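Local atomic coordinates of tRNA (guanine(26)-N(2))-dimethyltransferase (Pyrococcus horikoshii, PDB entry 2DUL), a protein that probably adds two methyl groups from S-adenosyl-L-methionine to the N2 atom of guanine 26 in a number of tRNAs. Residues L247-F252 with P270-P275; H193-R198 with G274-G279; F259-G264 with I318-D323. All blocks are in the same frame, centred on the assembly; numbering follows the deposited sequence.

Contact 1: residues L247-F252 with P270-P275; sequences LGYIYF and PNAYGP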
loop_
_atom_site.group_PDB
_atom_site.type_symbol
_atom_site.label_atom_id
_atom_site.label_comp_id
_atom_site.label_asym_id
_atom_site.label_seq_id
_atom_site.Cartn_x
_atom_site.Cartn_y
_atom_site.Cartn_z
ATOM N N LEU A 247 -14.725 -9.957 1.233
ATOM C CA LEU A 247 -13.855 -10.708 0.327
ATOM C C LEU A 247 -14.725 -11.275 -0.789
ATOM O O LEU A 247 -15.937 -11.439 -0.630
ATOM C CB LEU A 247 -13.167 -11.866 1.060
ATOM C CG LEU A 247 -12.091 -11.548 2.103
ATOM C CD1 LEU A 247 -11.652 -12.836 2.793
ATOM C CD2 LEU A 247 -10.901 -10.874 1.421
ATOM N N GLY A 248 -14.107 -11.581 -1.920
ATOM C CA GLY A 248 -14.864 -12.129 -3.025
ATOM C C GLY A 248 -13.956 -12.617 -4.134
ATOM O O GLY A 248 -12.745 -12.736 -3.940
ATOM N N TYR A 249 -14.544 -12.894 -5.293
ATOM C CA TYR A 249 -13.790 -13.390 -6.437
ATOM C C TYR A 249 -14.166 -12.656 -7.710
ATOM O O TYR A 249 -15.218 -12.025 -7.788
ATOM C CB TYR A 249 -14.040 -14.893 -6.605
ATOM C CG TYR A 249 -13.583 -15.689 -5.404
ATOM C CD1 TYR A 249 -14.355 -15.731 -4.236
ATOM C CD2 TYR A 249 -12.336 -16.309 -5.393
ATOM C CE1 TYR A 249 -13.887 -16.359 -3.087
ATOM C CE2 TYR A 249 -11.856 -16.939 -4.253
ATOM C CZ TYR A 249 -12.635 -16.956 -3.101
ATOM O OH TYR A 249 -12.146 -17.546 -1.965
ATOM N N ILE A 250 -13.295 -12.753 -8.708
ATOM C CA ILE A 250 -13.508 -12.106 -9.992
ATOM C C ILE A 250 -13.508 -13.150 -11.102
ATOM O O ILE A 250 -12.724 -14.098 -11.075
ATOM C CB ILE A 250 -12.375 -11.104 -10.304
ATOM C CG1 ILE A 250 -12.351 -9.996 -9.253
ATOM C CG2 ILE A 250 -12.552 -10.539 -11.711
ATOM C CD1 ILE A 250 -11.037 -9.243 -9.207
ATOM N N TYR A 251 -14.400 -12.965 -12.066
ATOM C CA TYR A 251 -14.497 -13.832 -13.225
ATOM C C TYR A 251 -14.187 -12.895 -14.383
ATOM O O TYR A 251 -14.674 -11.763 -14.427
ATOM C CB TYR A 251 -15.902 -14.411 -13.329
ATOM C CG TYR A 251 -16.215 -15.351 -12.183
ATOM C CD1 TYR A 251 -15.756 -16.668 -12.196
ATOM C CD2 TYR A 251 -16.944 -14.914 -11.077
ATOM C CE1 TYR A 251 -16.015 -17.532 -11.139
ATOM C CE2 TYR A 251 -17.209 -15.766 -10.005
ATOM C CZ TYR A 251 -16.739 -17.077 -10.045
ATOM O OH TYR A 251 -16.984 -17.930 -8.999
ATOM N N PHE A 252 -13.368 -13.362 -15.314
ATOM C CA PHE A 252 -12.947 -12.527 -16.431
ATOM C C PHE A 252 -13.067 -13.265 -17.759
ATOM O O PHE A 252 -12.583 -14.386 -17.898
ATOM C CB PHE A 252 -11.494 -12.105 -16.195
ATOM C CG PHE A 252 -10.960 -11.124 -17.203
ATOM C CD1 PHE A 252 -11.297 -9.775 -17.133
ATOM C CD2 PHE A 252 -10.090 -11.550 -18.204
ATOM C CE1 PHE A 252 -10.770 -8.860 -18.046
ATOM C CE2 PHE A 252 -9.559 -10.643 -19.123
ATOM C CZ PHE A 252 -9.898 -9.296 -19.043
ATOM N N PRO A 270 -16.614 -22.012 -12.027
ATOM C CA PRO A 270 -15.234 -22.250 -12.459
ATOM C C PRO A 270 -14.471 -21.018 -12.936
ATOM O O PRO A 270 -15.062 -19.980 -13.259
ATOM C CB PRO A 270 -15.393 -23.310 -13.555
ATOM C CG PRO A 270 -16.737 -23.006 -14.132
ATOM C CD PRO A 270 -17.578 -22.685 -12.920
ATOM N N ASN A 271 -13.148 -21.144 -12.950
ATOM C CA ASN A 271 -12.262 -20.080 -13.402
ATOM C C ASN A 271 -12.305 -18.795 -12.577
ATOM O O ASN A 271 -12.141 -17.705 -13.121
ATOM C CB ASN A 271 -12.563 -19.761 -14.871
ATOM C CG ASN A 271 -12.407 -20.977 -15.772
ATOM O OD1 ASN A 271 -11.397 -21.681 -15.707
ATOM N ND2 ASN A 271 -13.401 -21.225 -16.618
ATOM N N ALA A 272 -12.519 -18.919 -11.270
ATOM C CA ALA A 272 -12.560 -17.745 -10.406
ATOM C C ALA A 272 -11.157 -17.269 -10.047
ATOM O O ALA A 272 -10.225 -18.071 -9.936
ATOM C CB ALA A 272 -13.340 -18.054 -9.118
ATOM N N TYR A 273 -11.017 -15.959 -9.871
ATOM C CA TYR A 273 -9.749 -15.353 -9.486
ATOM C C TYR A 273 -9.909 -14.781 -8.084
ATOM O O TYR A 273 -10.936 -14.179 -7.768
ATOM C CB TYR A 273 -9.380 -14.236 -10.456
ATOM C CG TYR A 273 -9.101 -14.737 -11.847
ATOM C CD1 TYR A 273 -7.845 -15.243 -12.186
ATOM C CD2 TYR A 273 -10.101 -14.736 -12.820
ATOM C CE1 TYR A 273 -7.589 -15.736 -13.460
ATOM C CE2 TYR A 273 -9.855 -15.229 -14.101
ATOM C CZ TYR A 273 -8.594 -15.727 -14.410
ATOM O OH TYR A 273 -8.337 -16.202 -15.672
ATOM N N GLY A 274 -8.890 -14.964 -7.251
ATOM C CA GLY A 274 -8.955 -14.468 -5.886
ATOM C C GLY A 274 -8.580 -15.536 -4.870
ATOM O O GLY A 274 -7.923 -16.516 -5.217
ATOM N N PRO A 275 -9.029 -15.407 -3.613
ATOM C CA PRO A 275 -9.871 -14.306 -3.143
ATOM C C PRO A 275 -9.225 -12.922 -3.180
ATOM O O PRO A 275 -8.011 -12.781 -3.051
ATOM C CB PRO A 275 -10.238 -14.737 -1.723
ATOM C CG PRO A 275 -9.014 -15.491 -1.280
ATOM C CD PRO A 275 -8.700 -16.328 -2.511
HETATM O O HOH W 1 -12.956 -16.288 -15.249
HETATM O O HOH W 2 -9.656 -15.100 -17.642
#
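Ile250 and Tyr273 form an antiparallel hydrogen-bonded pair. Ile250 N donates to Tyr273 O at 2.9 Å, and Tyr273 N donates back to Ile250 O at 2.8 Å, each donor lying in the plane of the carbonyl that accepts it. Past Ile250, toward Phe252, two waters carry the pairing. One accepts from Phe252 N and donates to Asn271 O; the other donates to Phe252 O and accepts from the phenol of Tyr273, 2.6 Å from Tyr273 OH, mooring this tyrosine to the end of the facing strand. Toward the other end, Gly248 O takes the backbone N-H of Val276, with a secondary CA-H...O contact from Pro275 CA at 3.4 Å, just after a cis peptide bond. Strand 247-252 is the middle strand of a three-stranded antiparallel sheet, flanked by 259-263 and 273-277, and its backbone therefore also bonds to Glu260 and Glu262.

The side-chain contacts sort by tyrosine. Tyr249 lies beside Pro275 and points the same way: CG stands anti to the carbonyl carbon (chi1 -61°), which carries the ring along the neighbouring strand until Tyr249 CE2 is 3.3 Å from Pro275 N. Its hydroxyl is bonded to Phe265 O. Tyr251 rests CE1 on the methyl of Ala272, 3.4 Å from Ala272 CB, and takes Pro270 O at its ring edge; its OH is held by Glu262 and by the backbone N of Arg269. The Tyr273 ring turns its edge to its partner, Tyr273 CD2 3.2 Å from Ile250 O, which lies in the ring plane.

Contact 2: residues H193-R198 with G274-G279; sequences HEVGTR and GPVWLG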
loop_
_atom_site.group_PDB
_atom_site.type_symbol
_atom_site.label_atom_id
_atom_site.label_comp_id
_atom_site.label_asym_id
_atom_site.label_seq_id
_atom_site.Cartn_x
_atom_site.Cartn_y
_atom_site.Cartn_z
ATOM N N HIS A 193 -2.881 -4.871 -12.125
ATOM C CA HIS A 193 -2.415 -3.919 -11.127
ATOM C C HIS A 193 -3.446 -3.799 -9.999
ATOM O O HIS A 193 -3.090 -3.781 -8.820
ATOM C CB HIS A 193 -2.175 -2.548 -11.761
ATOM C CG HIS A 193 -1.040 -2.524 -12.738
ATOM N ND1 HIS A 193 -0.822 -1.472 -13.603
ATOM C CD2 HIS A 193 -0.059 -3.425 -12.988
ATOM C CE1 HIS A 193 0.242 -1.728 -14.345
ATOM N NE2 HIS A 193 0.724 -2.907 -13.991
ATOM N N GLU A 194 -4.726 -3.725 -10.356
ATOM C CA GLU A 194 -5.745 -3.607 -9.324
ATOM C C GLU A 194 -6.008 -4.934 -8.621
ATOM O O GLU A 194 -6.159 -4.965 -7.400
ATOM C CB GLU A 194 -7.065 -3.061 -9.877
ATOM C CG GLU A 194 -8.061 -2.787 -8.739
ATOM C CD GLU A 194 -9.356 -2.146 -9.184
ATOM O OE1 GLU A 194 -9.365 -1.461 -10.227
ATOM O OE2 GLU A 194 -10.368 -2.303 -8.463
ATOM N N VAL A 195 -6.080 -6.025 -9.381
ATOM C CA VAL A 195 -6.326 -7.335 -8.774
ATOM C C VAL A 195 -5.210 -7.655 -7.778
ATOM O O VAL A 195 -5.468 -8.133 -6.666
ATOM C CB VAL A 195 -6.423 -8.445 -9.849
ATOM C CG1 VAL A 195 -6.503 -9.822 -9.188
ATOM C CG2 VAL A 195 -7.658 -8.214 -10.710
ATOM N N GLY A 196 -3.971 -7.372 -8.174
ATOM C CA GLY A 196 -2.844 -7.610 -7.290
ATOM C C GLY A 196 -2.982 -6.791 -6.018
ATOM O O GLY A 196 -2.668 -7.264 -4.917
ATOM N N THR A 197 -3.460 -5.558 -6.168
ATOM C CA THR A 197 -3.645 -4.670 -5.029
ATOM C C THR A 197 -4.751 -5.221 -4.123
ATOM O O THR A 197 -4.627 -5.195 -2.899
ATOM C CB THR A 197 -4.012 -3.232 -5.490
ATOM O OG1 THR A 197 -2.918 -2.673 -6.227
ATOM C CG2 THR A 197 -4.299 -2.340 -4.301
ATOM N N ARG A 198 -5.822 -5.731 -4.726
ATOM C CA ARG A 198 -6.926 -6.291 -3.949
ATOM C C ARG A 198 -6.537 -7.624 -3.319
ATOM O O ARG A 198 -7.071 -7.993 -2.276
ATOM C CB ARG A 198 -8.174 -6.449 -4.824
ATOM C CG ARG A 198 -8.838 -5.115 -5.118
ATOM C CD ARG A 198 -10.035 -5.237 -6.043
ATOM N NE ARG A 198 -10.577 -3.908 -6.321
ATOM C CZ ARG A 198 -11.357 -3.224 -5.491
ATOM N NH1 ARG A 198 -11.782 -2.015 -5.835
ATOM N NH2 ARG A 198 -11.735 -3.753 -4.329
ATOM N N GLY A 274 -8.890 -14.964 -7.251
ATOM C CA GLY A 274 -8.955 -14.468 -5.886
ATOM C C GLY A 274 -8.580 -15.536 -4.870
ATOM O O GLY A 274 -7.923 -16.516 -5.217
ATOM N N PRO A 275 -9.029 -15.407 -3.613
ATOM C CA PRO A 275 -9.871 -14.306 -3.143
ATOM C C PRO A 275 -9.225 -12.922 -3.180
ATOM O O PRO A 275 -8.011 -12.781 -3.051
ATOM C CB PRO A 275 -10.238 -14.737 -1.723
ATOM C CG PRO A 275 -9.014 -15.491 -1.280
ATOM C CD PRO A 275 -8.700 -16.328 -2.511
ATOM N N VAL A 276 -10.057 -11.909 -3.389
ATOM C CA VAL A 276 -9.612 -10.526 -3.408
ATOM C C VAL A 276 -10.534 -9.708 -2.517
ATOM O O VAL A 276 -11.648 -10.130 -2.195
ATOM C CB VAL A 276 -9.671 -9.900 -4.821
ATOM C CG1 VAL A 276 -8.731 -10.635 -5.771
ATOM C CG2 VAL A 276 -11.112 -9.938 -5.342
ATOM N N TRP A 277 -10.052 -8.541 -2.114
ATOM C CA TRP A 277 -10.835 -7.614 -1.307
ATOM C C TRP A 277 -11.758 -6.925 -2.311
ATOM O O TRP A 277 -11.287 -6.427 -3.335
ATOM C CB TRP A 277 -9.893 -6.592 -0.661
ATOM C CG TRP A 277 -10.567 -5.482 0.069
ATOM C CD1 TRP A 277 -10.699 -4.189 -0.345
ATOM C CD2 TRP A 277 -11.141 -5.546 1.381
ATOM N NE1 TRP A 277 -11.309 -3.439 0.632
ATOM C CE2 TRP A 277 -11.593 -4.247 1.702
ATOM C CE3 TRP A 277 -11.311 -6.574 2.318
ATOM C CZ2 TRP A 277 -12.207 -3.945 2.923
ATOM C CZ3 TRP A 277 -11.924 -6.273 3.536
ATOM C CH2 TRP A 277 -12.363 -4.968 3.824
ATOM N N LEU A 278 -13.063 -6.928 -2.045
ATOM C CA LEU A 278 -14.021 -6.269 -2.937
ATOM C C LEU A 278 -14.570 -5.002 -2.285
ATOM O O LEU A 278 -15.508 -4.384 -2.790
ATOM C CB LEU A 278 -15.187 -7.206 -3.287
ATOM C CG LEU A 278 -14.873 -8.422 -4.164
ATOM C CD1 LEU A 278 -16.148 -9.203 -4.448
ATOM C CD2 LEU A 278 -14.248 -7.948 -5.475
ATOM N N GLY A 279 -13.978 -4.621 -1.157
ATOM C CA GLY A 279 -14.417 -3.419 -0.477
ATOM C C GLY A 279 -13.702 -2.193 -1.016
ATOM O O GLY A 279 -13.068 -2.259 -2.073
HETATM O O HOH W 3 -13.871 -0.513 -4.393
#
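Arg198 lays its aliphatic chain alongside the carbonyl of Trp277, with Arg198 CD 3.2 Å from Trp277 O. Extended from CG to NE, the chain carries the guanidinium to the turn after the strand. There Arg198 NH2 donates twice: to Trp277 O at 2.9 Å, from above that carbonyl plane, and to Gly279 O at 3.0 Å, within the carbonyl plane. Both acceptors sit at the edge of the guanidinium, close to its plane. NE and NH1 grip one oxygen of Glu194, one helical turn back, through a salt bridge of 2.7 Å from Arg198 NE to Glu194 OE2. With a water joining NH1 to Gly279 O, the flat group is held on several sides and its rotation is fixed.

Nearer the helix backbone, Arg198 O accepts from Trp277 N at 3.0 Å, the donor standing 49° out of the carbonyl plane. Val276 packs beside this bond, its CB 3.8 Å from Arg198 CB and its CG1 touching Val195 CG1.

This is a helix crossing the edge strand of a small antiparallel sheet at 84°, with helix 192-209 fastened to strand 273-277 and its following turn mainly through the backbone carbonyl and guanidinium of Arg198.

Contact 3: residues F259-G264 with I318-D323; sequences FELEQG and IPLFYD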
loop_
_atom_site.group_PDB
_atom_site.type_symbol
_atom_site.label_atom_id
_atom_site.label_comp_id
_atom_site.label_asym_id
_atom_site.label_seq_id
_atom_site.Cartn_x
_atom_site.Cartn_y
_atom_site.Cartn_z
ATOM N N PHE A 259 -15.957 -8.385 -16.873
ATOM C CA PHE A 259 -15.686 -9.027 -15.596
ATOM C C PHE A 259 -16.977 -9.201 -14.811
ATOM O O PHE A 259 -17.965 -8.512 -15.062
ATOM C CB PHE A 259 -14.669 -8.206 -14.776
ATOM C CG PHE A 259 -15.156 -6.833 -14.367
ATOM C CD1 PHE A 259 -16.090 -6.678 -13.342
ATOM C CD2 PHE A 259 -14.664 -5.692 -14.996
ATOM C CE1 PHE A 259 -16.521 -5.404 -12.950
ATOM C CE2 PHE A 259 -15.089 -4.417 -14.614
ATOM C CZ PHE A 259 -16.022 -4.272 -13.588
ATOM N N GLU A 260 -16.964 -10.143 -13.876
ATOM C CA GLU A 260 -18.118 -10.412 -13.021
ATOM C C GLU A 260 -17.569 -10.472 -11.605
ATOM O O GLU A 260 -16.427 -10.885 -11.397
ATOM C CB GLU A 260 -18.756 -11.762 -13.360
ATOM C CG GLU A 260 -18.991 -12.008 -14.841
ATOM C CD GLU A 260 -19.566 -13.387 -15.117
ATOM O OE1 GLU A 260 -19.346 -14.303 -14.291
ATOM O OE2 GLU A 260 -20.226 -13.555 -16.163
ATOM N N LEU A 261 -18.376 -10.069 -10.631
ATOM C CA LEU A 261 -17.933 -10.096 -9.248
ATOM C C LEU A 261 -18.785 -11.059 -8.433
ATOM O O LEU A 261 -19.988 -11.170 -8.650
ATOM C CB LEU A 261 -18.047 -8.702 -8.623
ATOM C CG LEU A 261 -17.414 -7.527 -9.374
ATOM C CD1 LEU A 261 -17.760 -6.231 -8.651
ATOM C CD2 LEU A 261 -15.904 -7.719 -9.465
ATOM N N GLU A 262 -18.154 -11.768 -7.505
ATOM C CA GLU A 262 -18.896 -12.668 -6.642
ATOM C C GLU A 262 -18.423 -12.478 -5.215
ATOM O O GLU A 262 -17.284 -12.795 -4.878
ATOM C CB GLU A 262 -18.721 -14.133 -7.051
ATOM C CG GLU A 262 -19.397 -15.083 -6.066
ATOM C CD GLU A 262 -19.436 -16.517 -6.542
ATOM O OE1 GLU A 262 -18.433 -16.996 -7.114
ATOM O OE2 GLU A 262 -20.472 -17.175 -6.329
ATOM N N GLN A 263 -19.303 -11.946 -4.376
ATOM C CA GLN A 263 -18.950 -11.720 -2.989
ATOM C C GLN A 263 -19.213 -13.010 -2.229
ATOM O O GLN A 263 -20.274 -13.615 -2.361
ATOM C CB GLN A 263 -19.781 -10.570 -2.411
ATOM C CG GLN A 263 -19.082 -9.819 -1.286
ATOM C CD GLN A 263 -19.735 -8.478 -0.986
ATOM O OE1 GLN A 263 -20.013 -7.693 -1.895
ATOM N NE2 GLN A 263 -19.968 -8.206 0.295
ATOM N N GLY A 264 -18.235 -13.436 -1.444
ATOM C CA GLY A 264 -18.385 -14.668 -0.693
ATOM C C GLY A 264 -17.013 -15.193 -0.328
ATOM O O GLY A 264 -16.030 -14.877 -1.000
ATOM N N ILE A 318 -14.507 1.886 -6.978
ATOM C CA ILE A 318 -15.422 0.815 -7.342
ATOM C C ILE A 318 -14.551 -0.346 -7.811
ATOM O O ILE A 318 -13.437 -0.131 -8.300
ATOM C CB ILE A 318 -16.363 1.293 -8.466
ATOM C CG1 ILE A 318 -17.392 0.213 -8.805
ATOM C CG2 ILE A 318 -15.541 1.671 -9.690
ATOM C CD1 ILE A 318 -18.511 0.708 -9.706
ATOM N N PRO A 319 -15.030 -1.592 -7.660
ATOM C CA PRO A 319 -14.208 -2.723 -8.096
ATOM C C PRO A 319 -13.919 -2.794 -9.596
ATOM O O PRO A 319 -14.830 -2.824 -10.425
ATOM C CB PRO A 319 -14.994 -3.937 -7.604
ATOM C CG PRO A 319 -15.702 -3.415 -6.384
ATOM C CD PRO A 319 -16.177 -2.054 -6.856
ATOM N N LEU A 320 -12.632 -2.818 -9.922
ATOM C CA LEU A 320 -12.150 -2.932 -11.292
ATOM C C LEU A 320 -12.476 -1.778 -12.247
ATOM O O LEU A 320 -12.939 -0.709 -11.839
ATOM C CB LEU A 320 -12.621 -4.273 -11.876
ATOM C CG LEU A 320 -12.311 -5.464 -10.951
ATOM C CD1 LEU A 320 -12.730 -6.777 -11.607
ATOM C CD2 LEU A 320 -10.814 -5.481 -10.621
ATOM N N PHE A 321 -12.206 -1.999 -13.529
ATOM C CA PHE A 321 -12.428 -0.974 -14.541
ATOM C C PHE A 321 -12.371 -1.582 -15.931
ATOM O O PHE A 321 -12.119 -2.778 -16.082
ATOM C CB PHE A 321 -11.356 0.113 -14.406
ATOM C CG PHE A 321 -9.944 -0.397 -14.553
ATOM C CD1 PHE A 321 -9.318 -0.418 -15.797
ATOM C CD2 PHE A 321 -9.237 -0.858 -13.441
ATOM C CE1 PHE A 321 -8.006 -0.890 -15.934
ATOM C CE2 PHE A 321 -7.928 -1.332 -13.563
ATOM C CZ PHE A 321 -7.310 -1.347 -14.814
ATOM N N TYR A 322 -12.615 -0.757 -16.942
ATOM C CA TYR A 322 -12.577 -1.219 -18.321
ATOM C C TYR A 322 -11.415 -0.531 -19.023
ATOM O O TYR A 322 -11.323 0.693 -19.027
ATOM C CB TYR A 322 -13.897 -0.895 -19.033
ATOM C CG TYR A 322 -15.104 -1.564 -18.401
ATOM C CD1 TYR A 322 -15.170 -2.952 -18.280
ATOM C CD2 TYR A 322 -16.160 -0.810 -17.892
ATOM C CE1 TYR A 322 -16.258 -3.573 -17.663
ATOM C CE2 TYR A 322 -17.253 -1.423 -17.273
ATOM C CZ TYR A 322 -17.293 -2.802 -17.161
ATOM O OH TYR A 322 -18.363 -3.414 -16.538
ATOM N N ASP A 323 -10.520 -1.326 -19.597
ATOM C CA ASP A 323 -9.362 -0.786 -20.304
ATOM C C ASP A 323 -9.742 -0.646 -21.776
ATOM O O ASP A 323 -9.881 -1.639 -22.484
ATOM C CB ASP A 323 -8.170 -1.727 -20.140
ATOM C CG ASP A 323 -6.875 -1.121 -20.648
ATOM O OD1 ASP A 323 -6.735 -0.953 -21.881
ATOM O OD2 ASP A 323 -6.004 -0.802 -19.807
HETATM O O HOH W 4 -18.395 -5.953 -16.291
#
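Phe259 and Leu320 run antiparallel alongside one another, with the leucine lying over one face of the aromatic ring. Leu320 CB makes a CH-pi contact 3.9 Å from the centroid of the Phe259 ring and 18° off its normal, while Leu320 CD1 reaches further back to 3.7 Å from Phe259 CG. The phenylalanine gets there because its CG sits between the backbone N and the carbonyl carbon (chi1 64°), which lays the ring flat under Leu320.

Tyr322 meets the same ring differently. The side chains cross at about a right angle, yet their planes differ by just 20°, giving an offset, nearly parallel pair with little overlap. The closest atoms are Phe259 CE2 and Tyr322 CE1, at 3.4 Å. A water fills in beside this pair: it donates to Phe259 O, lies 2.6 Å from Tyr322 OH in the plane of the tyrosine ring, and sits over the centre of the phenylalanine face opposite Leu320. Phe259 is thereby sandwiched between a leucine and a water.

Leu261, two residues along the same side of the strand, extends the apolar patch. Its side chain runs across Pro319, Leu261 CD1 3.7 Å from Pro319 CB, and Leu261 CD2 touches Leu320 CD1 at 3.9 Å. Phe321 N is buried here without any polar partner in the model.

The contact sets an outer strand of the three-stranded sheet against the linker into the C-terminal part of the chain. Glu194 of helix 192-209 holds Leu320 N, Lys363 of strand 361-364 holds the carbonyls of Ile318 and Leu320, and Tyr322 begins the short strand paired with 361-364. Asp323 is the N-cap of helix 324-331, OD1 taking the N-H of Ala326.

How the contacts relate
From the N terminus, contact 2 opens first, on helix 192-209, and closes its loop at 274-279. Contact 1 starts later, at 247-252, and ends at 270-275, so its loop, which contains strand 259-263, falls within that span, and the two share Gly274 and Pro275. Contact 3 leaves from 259-264, inside both loops, and ends beyond them at 318-323, so it crosses each. The three-stranded sheet is the common ground: contact 1 joins its middle strand to 273-277, contact 2 fixes that edge to the helix, and contact 3 ties the other edge to the C-terminal part. Glu194 of contact 2 also reaches into contact 3.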